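LAIR1 ecotodomain from MGD21 antibody (Homo sapiens, PDB 7JZK) is a LAIR1 ectodomain, derived from a collagen receptor and inserted into an antibody, that binds the V2 domain of a Plasmodium RIFIN. Local coordinates at residues A[8-13]-A[20-25]; A[34-39]-A[77-82]. All coordinates share one frame; numbering follows the deposited sequence.

Contact 1 of 2, residues A[8-13]-A[20-25]; sequences ISAEPG and SHVTFV
Side-chain torsions bring Ile8 onto Phe24 and Glu11 onto Val25, on opposite faces of the sheet. Ile8 sets CG1 anti to its backbone nitrogen (chi1 169°), which carries CD1 alongside the phenylalanine until it lies 3.6 Å from Phe24 CB. Glu11 turns CG away from its carbonyl carbon (chi1 -44°) and then runs extended, laying its carboxylate across the valine with OE1 3.3 Å from Val25 CG2. The setting is the edge of an immunoglobulin beta sandwich, where 8-11 and 22-25 run antiparallel, their segment axes at 158°, and 8-11 forms the outer strand of its four-stranded sheet.

Two hydrogen-bonded pairs join the backbones. In the first, Ser9 N reaches Val25 O at 2.9 Å and Val25 N returns to Ser9 O at 2.8 Å; Glu11 and Thr23 repeat the exchange in both directions. Between them Ala10 and Phe24 form a non-hydrogen-bonded pair, in which Ala10 CA offers its hydrogen to Thr23 O, 3.3 Å away.

The residues alternate accordingly. Ala10 and Phe24 turn into the sandwich, and the end of Ile8 joins them; all three touch Leu93 of the other sheet, and the phenylalanine ring also meets that of Phe76. Ser9, Glu11, Thr23 and Val25 occupy the outer face, which is more polar: Glu11 OE2 forms a salt bridge with Arg62, and Ser9 OG bonds to Arg27. The Glu11 chain lies over Val25 on its way to Arg62, with CG 4.0 Å from Val25 CG2. Past the strand the chain turns through a cis peptide bond at Pro12, whose CD approaches His21 O to 4.0 Å.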
loop_
_atom_site.group_PDB
_atom_site.type_symbol
_atom_site.label_atom_id
_atom_site.label_comp_id
_atom_site.label_asym_id
_atom_site.label_seq_id
_atom_site.Cartn_x
_atom_site.Cartn_y
_atom_site.Cartn_z
ATOM N N ILE A 8 21.112 3.551 -0.814
ATOM C CA ILE A 8 20.605 2.301 -0.268
ATOM C C ILE A 8 21.782 1.355 -0.142
ATOM O O ILE A 8 22.610 1.273 -1.057
ATOM C CB ILE A 8 19.497 1.703 -1.174
ATOM C CG1 ILE A 8 19.126 0.268 -0.799
ATOM C CG2 ILE A 8 19.854 1.758 -2.645
ATOM C CD1 ILE A 8 18.336 0.115 0.445
ATOM N N SER A 9 21.852 0.644 0.985
ATOM C CA SER A 9 22.858 -0.394 1.187
ATOM C C SER A 9 22.185 -1.580 1.863
ATOM O O SER A 9 21.106 -1.446 2.435
ATOM C CB SER A 9 24.059 0.101 2.019
ATOM O OG SER A 9 23.663 1.051 3.005
ATOM N N ALA A 10 22.827 -2.749 1.792
ATOM C CA ALA A 10 22.318 -3.964 2.413
ATOM C C ALA A 10 23.381 -4.583 3.303
ATOM O O ALA A 10 24.546 -4.689 2.910
ATOM C CB ALA A 10 21.886 -4.996 1.365
ATOM N N GLU A 11 22.959 -5.013 4.493
ATOM C CA GLU A 11 23.838 -5.623 5.479
ATOM C C GLU A 11 23.255 -6.968 5.896
ATOM O O GLU A 11 22.073 -7.038 6.287
ATOM C CB GLU A 11 23.978 -4.705 6.699
ATOM C CG GLU A 11 24.174 -3.232 6.334
ATOM C CD GLU A 11 24.140 -2.319 7.540
ATOM O OE1 GLU A 11 24.459 -1.115 7.390
ATOM O OE2 GLU A 11 23.789 -2.799 8.639
ATOM N N PRO A 12 24.048 -8.045 5.897
ATOM C CA PRO A 12 25.494 -8.056 5.650
ATOM C C PRO A 12 25.900 -8.002 4.180
ATOM O O PRO A 12 27.093 -8.090 3.931
ATOM C CB PRO A 12 25.936 -9.390 6.254
ATOM C CG PRO A 12 24.715 -10.298 6.064
ATOM C CD PRO A 12 23.516 -9.393 6.196
ATOM N N GLY A 13 24.970 -7.936 3.235
ATOM C CA GLY A 13 25.376 -7.917 1.843
ATOM C C GLY A 13 24.210 -8.132 0.900
ATOM O O GLY A 13 23.051 -8.199 1.305
ATOM N N SER A 20 18.149 -16.696 5.916
ATOM C CA SER A 20 18.918 -15.757 6.721
ATOM C C SER A 20 18.311 -14.359 6.632
ATOM O O SER A 20 17.375 -14.108 5.870
ATOM C CB SER A 20 20.385 -15.750 6.286
ATOM O OG SER A 20 21.222 -15.174 7.280
ATOM N N HIS A 21 18.855 -13.448 7.438
ATOM C CA HIS A 21 18.375 -12.079 7.585
ATOM C C HIS A 21 19.087 -11.152 6.609
ATOM O O HIS A 21 20.139 -11.486 6.062
ATOM C CB HIS A 21 18.571 -11.609 9.033
ATOM C CG HIS A 21 20.008 -11.507 9.444
ATOM N ND1 HIS A 21 20.716 -12.584 9.938
ATOM C CD2 HIS A 21 20.865 -10.455 9.459
ATOM C CE1 HIS A 21 21.950 -12.204 10.224
ATOM N NE2 HIS A 21 22.066 -10.918 9.942
ATOM N N VAL A 22 18.474 -9.990 6.364
ATOM C CA VAL A 22 19.091 -8.909 5.597
ATOM C C VAL A 22 18.477 -7.598 6.060
ATOM O O VAL A 22 17.334 -7.565 6.510
ATOM C CB VAL A 22 18.914 -9.106 4.071
ATOM C CG1 VAL A 22 17.478 -8.859 3.653
ATOM C CG2 VAL A 22 19.831 -8.169 3.293
ATOM N N THR A 23 19.259 -6.518 6.009
ATOM C CA THR A 23 18.748 -5.197 6.363
ATOM C C THR A 23 19.120 -4.171 5.297
ATOM O O THR A 23 20.303 -3.995 4.979
ATOM C CB THR A 23 19.275 -4.734 7.724
ATOM O OG1 THR A 23 19.176 -5.810 8.666
ATOM C CG2 THR A 23 18.447 -3.553 8.222
ATOM N N PHE A 24 18.113 -3.473 4.777
ATOM C CA PHE A 24 18.322 -2.370 3.853
ATOM C C PHE A 24 18.413 -1.094 4.663
ATOM O O PHE A 24 17.506 -0.785 5.441
ATOM C CB PHE A 24 17.171 -2.275 2.846
ATOM C CG PHE A 24 17.041 -3.478 1.972
ATOM C CD1 PHE A 24 16.148 -4.478 2.284
ATOM C CD2 PHE A 24 17.853 -3.631 0.870
ATOM C CE1 PHE A 24 16.044 -5.602 1.503
ATOM C CE2 PHE A 24 17.750 -4.742 0.073
ATOM C CZ PHE A 24 16.846 -5.738 0.396
ATOM N N VAL A 25 19.493 -0.350 4.453
ATOM C CA VAL A 25 19.777 0.908 5.140
ATOM C C VAL A 25 19.659 2.029 4.121
ATOM O O VAL A 25 20.373 2.044 3.106
ATOM C CB VAL A 25 21.169 0.907 5.793
ATOM C CG1 VAL A 25 21.364 2.166 6.633
ATOM C CG2 VAL A 25 21.373 -0.356 6.635
#

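Contact 2 of 2, residues A[34-39]-A[77-82]; sequences TFRLER and RCIYYK
Phe35 and Tyr80 sit opposite one another across the strands as a non-hydrogen-bonded pair inside an immunoglobulin beta sandwich. Strands 34-38 and 77-82 are antiparallel, and Cys78 makes the disulfide to Cys26 of the opposite sheet that pins the two sheets together.

The aromatic contact comes first. Tyr80 CB stands over one face of the Phe35 ring, a CH-pi contact 4.1 Å from the centroid, while the tyrosine ring, its OH engaged beyond the pair by Pro4 O, turns an edge toward that face in an offset edge-to-face pair with planes 63° apart.

Backbone bonds run the length of the pairing. Arg36 and Ile79 exchange both bonds, as do Glu38 and Arg77, and Tyr81 N adds one more to Thr34 O. The straighter of the two Arg36–Ile79 bonds is Arg36 N to Ile79 O, at 2.8 Å.

Apolar side-chain contact follows on the other face. Arg36 lies alongside Ile79, its CB 3.7 Å from Ile79 CG2, before the chain bends at chi3 (-55°) and takes its guanidinium to Asp47. Rifin packs against part of this face: Ala99 of Rifin on Arg36 and Ile79, while Phe105 N of Rifin hydrogen-bonds Tyr81 OH.

The ionic contact closes the row. Glu38 and Arg77 lie side by side, and a single carboxylate oxygen, Glu38 OE2, takes both donors: Arg77 NH2 weakly, at 3.4 Å, and NE more firmly. Glu38 OE2 sits in the guanidinium plane, yet Arg77 NE approaches it from above the carboxylate plane, at 3.1 Å.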
loop_
_atom_site.group_PDB
_atom_site.type_symbol
_atom_site.label_atom_id
_atom_site.label_comp_id
_atom_site.label_asym_id
_atom_site.label_seq_id
_atom_site.Cartn_x
_atom_site.Cartn_y
_atom_site.Cartn_z
ATOM N N THR A 34 10.000 10.964 6.290
ATOM C CA THR A 34 9.661 9.584 5.999
ATOM C C THR A 34 10.653 9.010 4.998
ATOM O O THR A 34 10.994 9.658 4.004
ATOM C CB THR A 34 8.246 9.468 5.413
ATOM O OG1 THR A 34 7.338 10.280 6.162
ATOM C CG2 THR A 34 7.779 8.075 5.556
ATOM N N PHE A 35 11.086 7.784 5.255
ATOM C CA PHE A 35 11.800 6.976 4.281
ATOM C C PHE A 35 10.838 5.946 3.703
ATOM O O PHE A 35 10.111 5.293 4.458
ATOM C CB PHE A 35 12.965 6.246 4.937
ATOM C CG PHE A 35 14.279 6.830 4.619
ATOM C CD1 PHE A 35 15.021 7.459 5.599
ATOM C CD2 PHE A 35 14.755 6.802 3.328
ATOM C CE1 PHE A 35 16.249 8.025 5.298
ATOM C CE2 PHE A 35 15.961 7.355 3.016
ATOM C CZ PHE A 35 16.719 7.968 4.002
ATOM N N ARG A 36 10.855 5.771 2.381
ATOM C CA ARG A 36 10.059 4.753 1.703
ATOM C C ARG A 36 10.992 3.834 0.927
ATOM O O ARG A 36 11.767 4.299 0.074
ATOM C CB ARG A 36 9.046 5.389 0.752
ATOM C CG ARG A 36 8.465 4.485 -0.319
ATOM C CD ARG A 36 7.288 5.177 -1.014
ATOM N NE ARG A 36 6.261 5.618 -0.071
ATOM C CZ ARG A 36 5.145 6.261 -0.424
ATOM N NH1 ARG A 36 4.907 6.545 -1.705
ATOM N NH2 ARG A 36 4.261 6.621 0.500
ATOM N N LEU A 37 10.878 2.533 1.197
ATOM C CA LEU A 37 11.651 1.494 0.537
ATOM C C LEU A 37 10.777 0.864 -0.529
ATOM O O LEU A 37 9.704 0.336 -0.212
ATOM C CB LEU A 37 12.127 0.452 1.536
ATOM C CG LEU A 37 12.760 -0.792 0.938
ATOM C CD1 LEU A 37 14.182 -0.484 0.462
ATOM C CD2 LEU A 37 12.791 -1.828 2.048
ATOM N N GLU A 38 11.204 1.030 -1.768
ATOM C CA GLU A 38 10.396 0.578 -2.907
ATOM C C GLU A 38 10.993 -0.673 -3.519
ATOM O O GLU A 38 12.190 -0.870 -3.413
ATOM C CB GLU A 38 10.344 1.672 -3.964
ATOM C CG GLU A 38 9.418 2.828 -3.680
ATOM C CD GLU A 38 9.401 3.796 -4.847
ATOM O OE1 GLU A 38 8.803 4.864 -4.727
ATOM O OE2 GLU A 38 9.991 3.467 -5.875
ATOM N N ARG A 39 10.145 -1.488 -4.118
ATOM C CA ARG A 39 10.621 -2.668 -4.855
ATOM C C ARG A 39 10.817 -2.270 -6.312
ATOM O O ARG A 39 10.862 -1.089 -6.598
ATOM C CB ARG A 39 9.626 -3.814 -4.699
ATOM C CG ARG A 39 9.461 -4.315 -3.275
ATOM C CD ARG A 39 9.630 -5.817 -3.240
ATOM N NE ARG A 39 10.911 -6.206 -3.805
ATOM C CZ ARG A 39 11.347 -7.452 -3.899
ATOM N NH1 ARG A 39 10.609 -8.454 -3.461
ATOM N NH2 ARG A 39 12.525 -7.692 -4.437
ATOM N N ARG A 77 14.970 0.145 -3.576
ATOM C CA ARG A 77 15.578 1.475 -3.646
ATOM C C ARG A 77 14.913 2.385 -2.621
ATOM O O ARG A 77 13.834 2.087 -2.115
ATOM C CB ARG A 77 15.478 2.074 -5.050
ATOM C CG ARG A 77 14.151 2.725 -5.356
ATOM C CD ARG A 77 14.137 3.189 -6.778
ATOM N NE ARG A 77 12.823 3.668 -7.193
ATOM C CZ ARG A 77 12.584 4.216 -8.388
ATOM N NH1 ARG A 77 13.574 4.348 -9.270
ATOM N NH2 ARG A 77 11.371 4.648 -8.701
ATOM N N CYS A 78 15.565 3.497 -2.313
ATOM C CA CYS A 78 15.066 4.388 -1.278
ATOM C C CYS A 78 14.576 5.694 -1.874
ATOM O O CYS A 78 15.012 6.133 -2.944
ATOM C CB CYS A 78 16.123 4.701 -0.208
ATOM S SG CYS A 78 16.974 3.258 0.493
ATOM N N ILE A 79 13.631 6.296 -1.170
ATOM C CA ILE A 79 13.208 7.649 -1.482
ATOM C C ILE A 79 12.750 8.260 -0.171
ATOM O O ILE A 79 12.241 7.568 0.708
ATOM C CB ILE A 79 12.108 7.665 -2.568
ATOM C CG1 ILE A 79 11.777 9.091 -3.005
ATOM C CG2 ILE A 79 10.875 6.967 -2.082
ATOM C CD1 ILE A 79 10.754 9.133 -4.097
ATOM N N TYR A 80 12.978 9.546 -0.000
ATOM C CA TYR A 80 12.601 10.135 1.266
ATOM C C TYR A 80 11.792 11.386 1.007
ATOM O O TYR A 80 11.809 11.954 -0.090
ATOM C CB TYR A 80 13.810 10.441 2.152
ATOM C CG TYR A 80 14.736 11.499 1.618
ATOM C CD1 TYR A 80 15.864 11.148 0.896
ATOM C CD2 TYR A 80 14.504 12.851 1.862
ATOM C CE1 TYR A 80 16.714 12.092 0.421
ATOM C CE2 TYR A 80 15.345 13.803 1.381
ATOM C CZ TYR A 80 16.451 13.426 0.658
ATOM O OH TYR A 80 17.317 14.390 0.173
ATOM N N TYR A 81 11.045 11.773 2.028
ATOM C CA TYR A 81 10.175 12.935 1.973
ATOM C C TYR A 81 10.689 13.981 2.943
ATOM O O TYR A 81 10.874 13.692 4.120
ATOM C CB TYR A 81 8.721 12.550 2.306
ATOM C CG TYR A 81 7.699 13.642 2.004
ATOM C CD1 TYR A 81 7.221 13.840 0.727
ATOM C CD2 TYR A 81 7.215 14.484 3.001
ATOM C CE1 TYR A 81 6.300 14.858 0.450
ATOM C CE2 TYR A 81 6.291 15.496 2.719
ATOM C CZ TYR A 81 5.840 15.669 1.453
ATOM O OH TYR A 81 4.917 16.648 1.191
ATOM N N LYS A 82 10.940 15.183 2.446
ATOM C CA LYS A 82 11.439 16.255 3.298
ATOM C C LYS A 82 11.080 17.604 2.700
ATOM O O LYS A 82 11.129 17.777 1.485
ATOM C CB LYS A 82 12.949 16.034 3.485
ATOM C CG LYS A 82 13.653 16.691 4.644
ATOM C CD LYS A 82 14.432 17.945 4.306
ATOM C CE LYS A 82 15.822 17.781 4.940
ATOM N NZ LYS A 82 16.917 18.666 4.450
#

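Overall arrangement
The two contacts illustrate how one immunoglobulin sandwich uses the same antiparallel pairing in different surroundings. Contact 1 belongs to the four-stranded sheet and includes its edge strand; it is partly buried. Contact 2 lies in the interior of the facing sheet; nearly all its touching residues are buried, and several of them touch the Rifin chain. No strand is shared, although 22-28 leads directly into 34-38. The inner faces meet between the sheets: Ile8 CB packs 3.4 Å from Cys78 SG, and Leu37 touches both Ile8 and Phe24. On the outward faces, contact 1 sends its salt bridge to a neighbouring strand, while contact 2 does so at Arg36 and also holds one between its own strands.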